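Long-range contacts in C24 protein (Bizionia argentinensis JUB59, PDB 6OV6), which probably forms the receptor-binding tip of a long tail fibre from a temperate bacteriophage, and binds manganese: residues A36-I41 against Y58-V63; V75-T80 against R98-A103; T52-V57 against K65-Q70; Q149-T154 against Y272-G277. All blocks are in the same frame, centred on the assembly; numbering follows the deposited sequence.

How the contacts relate
Contacts 1, 2 and 3 belong to one mixed sheet near the N-terminal end of the elongated chain, whereas contact 4 belongs to a separate antiparallel sheet. Contacts 2 and 3 have centres 10 Å apart and are joined by a probable hydrogen bond from V67 N to V100 O, 2.8 Å. Contact 1 lies about 14 Å, centre to centre, from each. It packs V63 on V56 of contact 3 and I59 on V100 of contact 2, and E62 OE1 forms a salt bridge to R98 NH2 at 2.7 Å. Contact 4 touches none of these; its centre is about 37 Å from that of contact 1. All four lie away from the manganese site of H252 and H254.

Contact 1 of 4, residues A36-I41 against Y58-V63; sequences AGNKAI and YINGEV
K39 and A40 both face Y58 in a G1 beta bulge, formed where the chain entering strand 40-42 meets the end of strand 51-59. The carbonyl Y58 O receives both amides, K39 N at 2.9 Å and A40 N at 3.3 Å, and both bonds are bent and weak. Just beyond Y58, strand 51-59 folds back into strand 62-70 through a type I' turn from I59 to E62, and N38 reaches across to that turn. Starting from CB, which makes no close approach of its own, the N38 side chain places CG anti to the backbone N (chi1 -163°). CG then lies 3.8 Å from N60 OD1. OD1, at the tip, takes the backbone amide of N60 in a nearly straight bond (N60 N to N38 OD1 2.8 Å, 160°) and also rests near I59 CA. The other branch, ND2, gives a weak bond to N60 OD1 at 3.3 Å. The two side-chain amides cross at an angle, their planes 32° apart, so the one asparagine grips both backbone and side chain of the other. A water, weakly held, links N38 OD1 to G61 N. The edge of the Y58 ring meets the carbonyl of G37, with CD2 3.6 Å from G37 O, while its hydroxyl bonds to E34. K39 NZ forms a salt bridge with E113, its CG passing I59 CG2. Next to the bulge, Y58 N returns a bond to A40 O at 3.0 Å.

Contact 2 of 4, residues V75-T80 against R98-A103; sequences VKILET and RYVTFA
Y99 and T80 both hold their first side-chain branch between backbone N and carbonyl carbon (chi1 58° for Y99 CG, 62° for T80 OG1), and these torsions bring ring and hydroxyl together. T80 OG1 lies in the ring plane at its edge, 3.0 Å from Y99 CE2, and shares a hydrogen bond with Y99 OH at 3.2 Å in which either could donate. L78 CB sits over one face of the same ring in a CH-pi contact, 4.2 Å from the centroid. L78 CD1 continues past the hydroxyl to T101 CG2 at 3.6 Å. Strands 74-81 and 96-102, which carry these side chains, pair antiparallel in the mixed sheet, and strand 96-102 lies parallel to strand 62-70 on its other side. K76 with T101 and L78 with Y99 are the hydrogen-bonded pairs; L78 N reaches Y99 O at 2.8 Å. I77 and V100 form a non-hydrogen-bonded pair between them, and on the opposite face of the sheet I77 CG1 packs on V100 CG2 at 3.7 Å. Farther along, V75 CG1 touches F102 CD1 at 3.6 Å, where the F102 ring also meets F66 and W111 edge-to-face. At the other end E79 and R98 lean together through aliphatic carbon, CG to CG 3.7 Å, while the R98 guanidinium turns instead to a salt bridge with E62.

Contact 3 of 4, residues T52-V57 against K65-Q70; sequences TTDGVV and KFVGGQ
F66 pairs with G55 in the beta hairpin of strands 51-59 and 62-70. The pair exchanges two backbone hydrogen bonds, F66 N to G55 O at 2.7 Å and G55 N to F66 O at 2.9 Å. A second pair closes the far end, T52 N reaching G69 O at 2.9 Å. Between the two pairs regular backbone pairing lapses, and the D54 side chain spans the gap: D54 OD1 takes the amide of G68 at 2.6 Å, on the anti side of the carboxylate and 20° out of its plane. G68 CA makes a CA-H...O contact with T52 O at 3.3 Å. With CG anti to its backbone N (chi1 178°), F66 lays its ring along the other strand. The ring edge faces T53 O in plane, CD2 3.8 Å away; that carbonyl is buried and has no polar partner in the model. T52 CG2 meets F66 CE2, the side chains crossing at about a right angle, and V57 CG1 meets F66 CB. Beyond this strand pair, F66 also stacks on W111. The arrangement is that of an antiparallel hairpin, interrupted mid-way, with an aspartate side chain bonded to the opposing backbone.

Contact 4 of 4, residues Q149-T154 against Y272-G277; sequences QLCDGT and YIIYIG
Q149 and I276 slant across one another beside the pairing of strand 148-150 with strand 267-275, the middle strand of a three-stranded antiparallel sheet. Q149 CG stands between its backbone N and carbonyl carbon (chi1 73°), which carries the amide back over its own strand. OE1 then rests against I276 CG1 at 3.6 Å, while NE2 donates to L150 O at 3.0 Å in a nearly straight bond lying in the amide plane. The side chains of L150 and I273 cross at about a right angle instead, CD1 to CG2 4.2 Å, and both meet the third subunit, L150 packing on its Y168 and I273 on its L128. The side chain of C151 sets off toward the partner strand, and SG settles on I274 CB at 3.6 Å. Q149 and I274 form a hydrogen-bonded pair, with I274 N 2.8 Å from Q149 O. At the strand end, C151 N donates to Y272 O at 2.8 Å and almost straight (173°). C151 centres an inverse gamma turn, after which D152 makes an Asx turn with OD1 accepting from both T154 N and T154 OG1. At the chain terminus G277 OXT forms a salt bridge to R125 of the third subunit. A water bridges two carbonyls, donating to C151 O at 2.6 Å and to Y272 O at 2.9 Å.

Contact 1 of 4, residues A36-I41 against Y58-V63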
# COMPACT_ATOMS: atom_id res chain seq x y z
N ALA A 36 14.97 34.76 -3.59
CA ALA A 36 15.94 33.71 -3.88
C ALA A 36 16.59 33.24 -2.58
O ALA A 36 16.80 32.05 -2.40
CB ALA A 36 16.99 34.23 -4.85
N GLY A 37 16.88 34.19 -1.68
CA GLY A 37 17.52 33.94 -0.41
C GLY A 37 18.96 34.39 -0.49
O GLY A 37 19.52 34.49 -1.60
N ASN A 38 19.58 34.64 0.67
CA ASN A 38 20.97 35.11 0.74
C ASN A 38 21.96 34.15 0.04
O ASN A 38 21.79 32.92 0.13
CB ASN A 38 21.38 35.37 2.18
CG ASN A 38 22.63 36.22 2.30
OD1 ASN A 38 22.93 37.08 1.45
ND2 ASN A 38 23.42 35.95 3.32
N LYS A 39 22.97 34.72 -0.65
CA LYS A 39 24.02 33.98 -1.38
C LYS A 39 23.46 33.12 -2.50
O LYS A 39 23.92 32.01 -2.75
CB LYS A 39 24.97 33.20 -0.43
CG LYS A 39 25.75 34.13 0.49
CD LYS A 39 26.45 33.35 1.61
CE LYS A 39 26.92 34.29 2.69
NZ LYS A 39 27.46 33.55 3.86
N ALA A 40 22.52 33.70 -3.24
CA ALA A 40 21.94 33.00 -4.36
C ALA A 40 22.67 33.40 -5.61
O ALA A 40 23.11 34.55 -5.76
CB ALA A 40 20.48 33.38 -4.50
N ILE A 41 22.76 32.44 -6.53
CA ILE A 41 23.19 32.67 -7.89
C ILE A 41 21.85 32.97 -8.59
O ILE A 41 20.98 32.10 -8.66
CB ILE A 41 23.90 31.45 -8.53
CG1 ILE A 41 25.27 31.20 -7.83
CG2 ILE A 41 24.05 31.70 -10.06
CD1 ILE A 41 25.96 29.88 -8.20
N TYR A 58 23.32 37.49 -5.38
CA TYR A 58 22.64 38.28 -4.35
C TYR A 58 23.31 38.00 -3.02
O TYR A 58 23.36 36.84 -2.60
CB TYR A 58 21.16 37.92 -4.28
CG TYR A 58 20.42 38.66 -3.19
CD1 TYR A 58 20.18 40.03 -3.31
CD2 TYR A 58 19.94 38.00 -2.06
CE1 TYR A 58 19.48 40.73 -2.31
CE2 TYR A 58 19.23 38.68 -1.08
CZ TYR A 58 19.00 40.04 -1.21
OH TYR A 58 18.28 40.72 -0.25
N ILE A 59 23.87 39.03 -2.37
CA ILE A 59 24.55 38.88 -1.06
C ILE A 59 24.15 40.03 -0.21
O ILE A 59 24.26 41.18 -0.64
CB ILE A 59 26.12 38.87 -1.12
CG1 ILE A 59 26.66 38.15 -2.35
CG2 ILE A 59 26.75 38.36 0.21
CD1 ILE A 59 28.09 38.51 -2.71
N ASN A 60 23.75 39.73 1.03
CA ASN A 60 23.43 40.71 2.07
C ASN A 60 22.68 41.96 1.56
O ASN A 60 23.17 43.09 1.69
CB ASN A 60 24.71 41.10 2.82
CG ASN A 60 25.41 39.94 3.49
OD1 ASN A 60 24.82 38.91 3.83
ND2 ASN A 60 26.70 40.09 3.67
N GLY A 61 21.52 41.71 0.96
CA GLY A 61 20.63 42.77 0.50
C GLY A 61 21.00 43.44 -0.80
O GLY A 61 20.31 44.37 -1.19
N GLU A 62 22.08 43.00 -1.49
CA GLU A 62 22.46 43.63 -2.76
C GLU A 62 22.54 42.64 -3.90
O GLU A 62 23.14 41.57 -3.74
CB GLU A 62 23.84 44.34 -2.66
CG GLU A 62 23.96 45.39 -1.58
CD GLU A 62 25.28 46.12 -1.66
OE1 GLU A 62 26.18 45.79 -0.85
OE2 GLU A 62 25.48 46.89 -2.63
N VAL A 63 22.05 43.06 -5.06
CA VAL A 63 22.14 42.29 -6.30
C VAL A 63 23.43 42.78 -6.99
O VAL A 63 23.59 43.99 -7.20
CB VAL A 63 20.89 42.49 -7.21
CG1 VAL A 63 21.05 41.78 -8.54
CG2 VAL A 63 19.60 42.08 -6.51
O HOH W 1 20.42 39.16 2.18

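Contact 2 of 4, residues V75-T80 against R98-A103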
# COMPACT_ATOMS: atom_id res chain seq x y z
N VAL A 75 34.91 34.03 -2.97
CA VAL A 75 34.49 35.20 -3.74
C VAL A 75 34.48 36.41 -2.83
O VAL A 75 34.39 36.28 -1.60
CB VAL A 75 33.14 35.04 -4.52
CG1 VAL A 75 33.25 33.96 -5.60
CG2 VAL A 75 31.95 34.77 -3.59
N LYS A 76 34.52 37.60 -3.42
CA LYS A 76 34.41 38.82 -2.63
C LYS A 76 33.81 39.95 -3.41
O LYS A 76 33.85 39.92 -4.64
CB LYS A 76 35.71 39.17 -1.86
CG LYS A 76 36.59 40.25 -2.44
CD LYS A 76 37.97 40.28 -1.79
CE LYS A 76 37.98 40.82 -0.39
NZ LYS A 76 39.37 40.84 0.16
N ILE A 77 33.25 40.93 -2.70
CA ILE A 77 32.75 42.14 -3.34
C ILE A 77 33.99 43.02 -3.57
O ILE A 77 34.67 43.36 -2.61
CB ILE A 77 31.68 42.85 -2.45
CG1 ILE A 77 30.39 41.96 -2.30
CG2 ILE A 77 31.36 44.27 -2.99
CD1 ILE A 77 29.55 42.27 -1.04
N LEU A 78 34.29 43.37 -4.83
CA LEU A 78 35.39 44.26 -5.17
C LEU A 78 34.84 45.62 -5.57
O LEU A 78 33.72 45.73 -6.07
CB LEU A 78 36.27 43.73 -6.31
CG LEU A 78 37.15 42.51 -6.01
CD1 LEU A 78 38.14 42.33 -7.14
CD2 LEU A 78 37.96 42.69 -4.71
N GLU A 79 35.63 46.66 -5.29
CA GLU A 79 35.34 48.03 -5.65
C GLU A 79 36.55 48.54 -6.40
O GLU A 79 37.62 48.76 -5.81
CB GLU A 79 35.03 48.89 -4.42
CG GLU A 79 34.48 50.24 -4.83
CD GLU A 79 34.00 51.16 -3.74
OE1 GLU A 79 34.44 51.01 -2.57
OE2 GLU A 79 33.24 52.10 -4.06
N THR A 80 36.40 48.63 -7.73
CA THR A 80 37.47 49.01 -8.64
C THR A 80 37.06 50.16 -9.53
O THR A 80 35.87 50.45 -9.71
CB THR A 80 37.97 47.80 -9.45
OG1 THR A 80 36.90 47.31 -10.25
CG2 THR A 80 38.53 46.69 -8.57
N ARG A 98 31.09 48.40 -8.12
CA ARG A 98 31.09 47.28 -7.20
C ARG A 98 30.53 46.05 -7.88
O ARG A 98 29.55 46.13 -8.59
CB ARG A 98 30.32 47.62 -5.91
CG ARG A 98 31.14 48.55 -5.01
CD ARG A 98 30.33 49.23 -3.93
NE ARG A 98 29.96 48.29 -2.88
CZ ARG A 98 28.73 47.84 -2.69
NH1 ARG A 98 27.74 48.26 -3.46
NH2 ARG A 98 28.48 46.99 -1.70
N TYR A 99 31.20 44.92 -7.69
CA TYR A 99 30.81 43.65 -8.31
C TYR A 99 31.41 42.55 -7.48
O TYR A 99 32.19 42.82 -6.55
CB TYR A 99 31.31 43.56 -9.80
CG TYR A 99 32.82 43.71 -9.94
CD1 TYR A 99 33.65 42.59 -10.02
CD2 TYR A 99 33.41 44.97 -9.93
CE1 TYR A 99 35.03 42.73 -10.11
CE2 TYR A 99 34.80 45.12 -9.99
CZ TYR A 99 35.60 43.99 -10.10
OH TYR A 99 36.97 44.13 -10.16
N VAL A 100 31.04 41.32 -7.77
CA VAL A 100 31.57 40.16 -7.07
C VAL A 100 32.42 39.37 -8.04
O VAL A 100 32.07 39.27 -9.22
CB VAL A 100 30.41 39.32 -6.46
CG1 VAL A 100 30.89 38.00 -5.86
CG2 VAL A 100 29.69 40.14 -5.40
N THR A 101 33.55 38.83 -7.55
CA THR A 101 34.46 37.98 -8.31
C THR A 101 35.18 36.96 -7.44
O THR A 101 35.12 37.06 -6.21
CB THR A 101 35.38 38.80 -9.26
OG1 THR A 101 35.89 37.90 -10.24
CG2 THR A 101 36.52 39.49 -8.54
N PHE A 102 35.91 36.01 -8.06
CA PHE A 102 36.73 35.09 -7.29
C PHE A 102 37.87 35.90 -6.71
O PHE A 102 38.51 36.70 -7.41
CB PHE A 102 37.26 33.95 -8.17
CG PHE A 102 36.18 33.01 -8.64
CD1 PHE A 102 35.50 32.19 -7.74
CD2 PHE A 102 35.85 32.93 -9.98
CE1 PHE A 102 34.50 31.31 -8.18
CE2 PHE A 102 34.87 32.04 -10.42
CZ PHE A 102 34.20 31.23 -9.51
N ALA A 103 38.06 35.76 -5.40
CA ALA A 103 39.05 36.49 -4.64
C ALA A 103 39.27 35.84 -3.30
O ALA A 103 38.68 34.79 -3.03
CB ALA A 103 38.64 37.96 -4.49

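Contact 3 of 4, residues T52-V57 against K65-Q70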
# COMPACT_ATOMS: atom_id res chain seq x y z
N THR A 52 34.17 29.33 -14.53
CA THR A 52 32.82 29.69 -14.09
C THR A 52 32.49 30.93 -14.92
O THR A 52 33.29 31.87 -14.97
CB THR A 52 32.74 29.98 -12.58
OG1 THR A 52 33.16 28.84 -11.85
CG2 THR A 52 31.32 30.37 -12.13
N THR A 53 31.33 30.93 -15.59
CA THR A 53 30.90 32.07 -16.40
C THR A 53 30.52 33.25 -15.51
O THR A 53 30.35 33.09 -14.29
CB THR A 53 29.70 31.68 -17.29
OG1 THR A 53 28.60 31.26 -16.47
CG2 THR A 53 30.04 30.59 -18.32
N ASP A 54 30.39 34.41 -16.12
CA ASP A 54 29.92 35.63 -15.49
C ASP A 54 28.44 35.41 -15.14
O ASP A 54 27.79 34.50 -15.65
CB ASP A 54 30.05 36.81 -16.46
CG ASP A 54 31.47 37.31 -16.67
OD1 ASP A 54 32.37 36.85 -15.94
OD2 ASP A 54 31.67 38.18 -17.54
N GLY A 55 27.93 36.23 -14.24
CA GLY A 55 26.54 36.09 -13.86
C GLY A 55 26.09 37.21 -12.97
O GLY A 55 26.60 38.34 -13.06
N VAL A 56 25.08 36.90 -12.14
CA VAL A 56 24.49 37.84 -11.20
C VAL A 56 24.24 37.07 -9.91
O VAL A 56 23.73 35.93 -9.94
CB VAL A 56 23.20 38.55 -11.73
CG1 VAL A 56 22.53 39.39 -10.65
CG2 VAL A 56 23.51 39.41 -12.95
N VAL A 57 24.66 37.68 -8.78
CA VAL A 57 24.50 37.07 -7.46
C VAL A 57 23.77 38.02 -6.50
O VAL A 57 23.63 39.21 -6.78
CB VAL A 57 25.85 36.55 -6.86
CG1 VAL A 57 26.43 35.42 -7.71
CG2 VAL A 57 26.87 37.70 -6.65
N LYS A 65 26.55 42.13 -10.19
CA LYS A 65 27.12 41.48 -11.36
C LYS A 65 28.27 40.61 -10.79
O LYS A 65 28.96 41.04 -9.85
CB LYS A 65 27.72 42.51 -12.34
CG LYS A 65 26.68 43.29 -13.14
CD LYS A 65 27.25 44.58 -13.73
CE LYS A 65 26.16 45.51 -14.22
NZ LYS A 65 26.71 46.81 -14.68
N PHE A 66 28.42 39.40 -11.32
CA PHE A 66 29.46 38.47 -10.94
C PHE A 66 30.40 38.34 -12.12
O PHE A 66 29.95 38.08 -13.25
CB PHE A 66 28.89 37.08 -10.55
CG PHE A 66 29.97 36.08 -10.19
CD1 PHE A 66 30.48 36.02 -8.90
CD2 PHE A 66 30.47 35.20 -11.14
CE1 PHE A 66 31.48 35.10 -8.56
CE2 PHE A 66 31.46 34.25 -10.80
CZ PHE A 66 31.95 34.21 -9.51
N VAL A 67 31.70 38.52 -11.85
CA VAL A 67 32.74 38.37 -12.88
C VAL A 67 33.40 37.01 -12.65
O VAL A 67 34.04 36.78 -11.62
CB VAL A 67 33.75 39.55 -12.90
CG1 VAL A 67 34.91 39.28 -13.89
CG2 VAL A 67 33.05 40.86 -13.25
N GLY A 68 33.19 36.10 -13.60
CA GLY A 68 33.75 34.76 -13.53
C GLY A 68 35.20 34.70 -13.98
O GLY A 68 35.88 35.73 -14.09
N GLY A 69 35.65 33.48 -14.24
CA GLY A 69 37.01 33.15 -14.65
C GLY A 69 37.36 31.80 -14.08
O GLY A 69 36.47 30.96 -13.91
N GLN A 70 38.65 31.59 -13.73
CA GLN A 70 39.11 30.34 -13.12
C GLN A 70 38.45 30.14 -11.76
O GLN A 70 38.59 30.99 -10.88
CB GLN A 70 40.65 30.29 -12.99
CG GLN A 70 41.41 30.12 -14.32
CD GLN A 70 41.14 28.82 -15.04
OE1 GLN A 70 41.30 27.71 -14.50
NE2 GLN A 70 40.75 28.93 -16.30

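Contact 4 of 4, residues Q149-T154 against Y272-G277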
# COMPACT_ATOMS: atom_id res chain seq x y z
N GLN A 149 -6.78 19.45 4.03
CA GLN A 149 -7.80 18.71 4.76
C GLN A 149 -7.54 17.22 4.58
O GLN A 149 -6.86 16.81 3.64
CB GLN A 149 -9.23 19.05 4.27
CG GLN A 149 -9.60 18.48 2.91
CD GLN A 149 -11.09 18.51 2.68
OE1 GLN A 149 -11.66 19.54 2.32
NE2 GLN A 149 -11.73 17.36 2.85
N LEU A 150 -8.17 16.41 5.44
CA LEU A 150 -8.12 14.96 5.37
C LEU A 150 -8.86 14.50 4.09
O LEU A 150 -9.87 15.11 3.72
CB LEU A 150 -8.84 14.44 6.63
CG LEU A 150 -8.49 13.05 7.16
CD1 LEU A 150 -7.02 12.98 7.65
CD2 LEU A 150 -9.45 12.67 8.27
N CYS A 151 -8.34 13.46 3.40
CA CYS A 151 -9.04 12.88 2.25
C CYS A 151 -10.14 12.00 2.85
O CYS A 151 -9.91 10.82 3.15
CB CYS A 151 -8.08 12.07 1.37
SG CYS A 151 -6.80 13.09 0.57
N ASP A 152 -11.30 12.62 3.13
CA ASP A 152 -12.42 11.98 3.83
C ASP A 152 -13.74 11.87 3.04
O ASP A 152 -14.75 11.42 3.59
CB ASP A 152 -12.66 12.69 5.17
CG ASP A 152 -12.93 14.20 5.06
OD1 ASP A 152 -13.12 14.69 3.93
OD2 ASP A 152 -12.87 14.88 6.10
N GLY A 153 -13.73 12.25 1.78
CA GLY A 153 -14.93 12.19 0.96
C GLY A 153 -15.69 13.51 0.87
O GLY A 153 -16.54 13.65 -0.01
N THR A 154 -15.38 14.49 1.76
CA THR A 154 -15.99 15.85 1.78
C THR A 154 -15.24 16.77 0.80
O THR A 154 -14.06 16.53 0.51
CB THR A 154 -15.98 16.44 3.21
OG1 THR A 154 -14.65 16.79 3.62
CG2 THR A 154 -16.63 15.53 4.25
N TYR A 272 -3.91 10.58 5.09
CA TYR A 272 -3.92 11.05 3.70
C TYR A 272 -4.59 12.43 3.74
O TYR A 272 -5.75 12.55 4.15
CB TYR A 272 -4.67 10.13 2.75
CG TYR A 272 -3.86 8.90 2.43
CD1 TYR A 272 -2.73 8.98 1.62
CD2 TYR A 272 -4.19 7.66 2.98
CE1 TYR A 272 -1.95 7.86 1.36
CE2 TYR A 272 -3.41 6.52 2.72
CZ TYR A 272 -2.27 6.64 1.94
OH TYR A 272 -1.44 5.59 1.68
N ILE A 273 -3.83 13.45 3.38
CA ILE A 273 -4.35 14.83 3.36
C ILE A 273 -4.22 15.38 1.94
O ILE A 273 -3.45 14.86 1.14
CB ILE A 273 -3.70 15.75 4.42
CG1 ILE A 273 -2.18 16.00 4.14
CG2 ILE A 273 -4.02 15.30 5.87
CD1 ILE A 273 -1.53 17.12 5.02
N ILE A 274 -4.94 16.47 1.64
CA ILE A 274 -4.86 17.04 0.30
C ILE A 274 -4.98 18.56 0.36
O ILE A 274 -5.65 19.09 1.24
CB ILE A 274 -5.92 16.40 -0.63
CG1 ILE A 274 -5.64 16.66 -2.13
CG2 ILE A 274 -7.36 16.71 -0.21
CD1 ILE A 274 -6.22 15.65 -3.03
N TYR A 275 -4.31 19.24 -0.54
CA TYR A 275 -4.39 20.69 -0.59
C TYR A 275 -5.64 21.11 -1.38
O TYR A 275 -5.79 20.73 -2.53
CB TYR A 275 -3.13 21.28 -1.18
CG TYR A 275 -3.15 22.79 -1.15
CD1 TYR A 275 -2.91 23.49 0.03
CD2 TYR A 275 -3.47 23.53 -2.29
CE1 TYR A 275 -2.95 24.89 0.06
CE2 TYR A 275 -3.53 24.92 -2.26
CZ TYR A 275 -3.27 25.59 -1.08
OH TYR A 275 -3.32 26.97 -1.07
N ILE A 276 -6.50 21.90 -0.76
CA ILE A 276 -7.74 22.43 -1.35
C ILE A 276 -7.54 23.89 -1.79
O ILE A 276 -7.80 24.22 -2.94
CB ILE A 276 -8.96 22.23 -0.40
CG1 ILE A 276 -9.21 20.71 -0.10
CG2 ILE A 276 -10.25 22.90 -0.95
CD1 ILE A 276 -9.63 19.77 -1.32
N GLY A 277 -7.05 24.72 -0.88
CA GLY A 277 -6.82 26.14 -1.17
C GLY A 277 -6.99 27.00 0.07
O GLY A 277 -7.83 26.64 0.94
OXT GLY A 277 -6.31 28.04 0.16
O HOH W 2 -7.74 10.52 4.55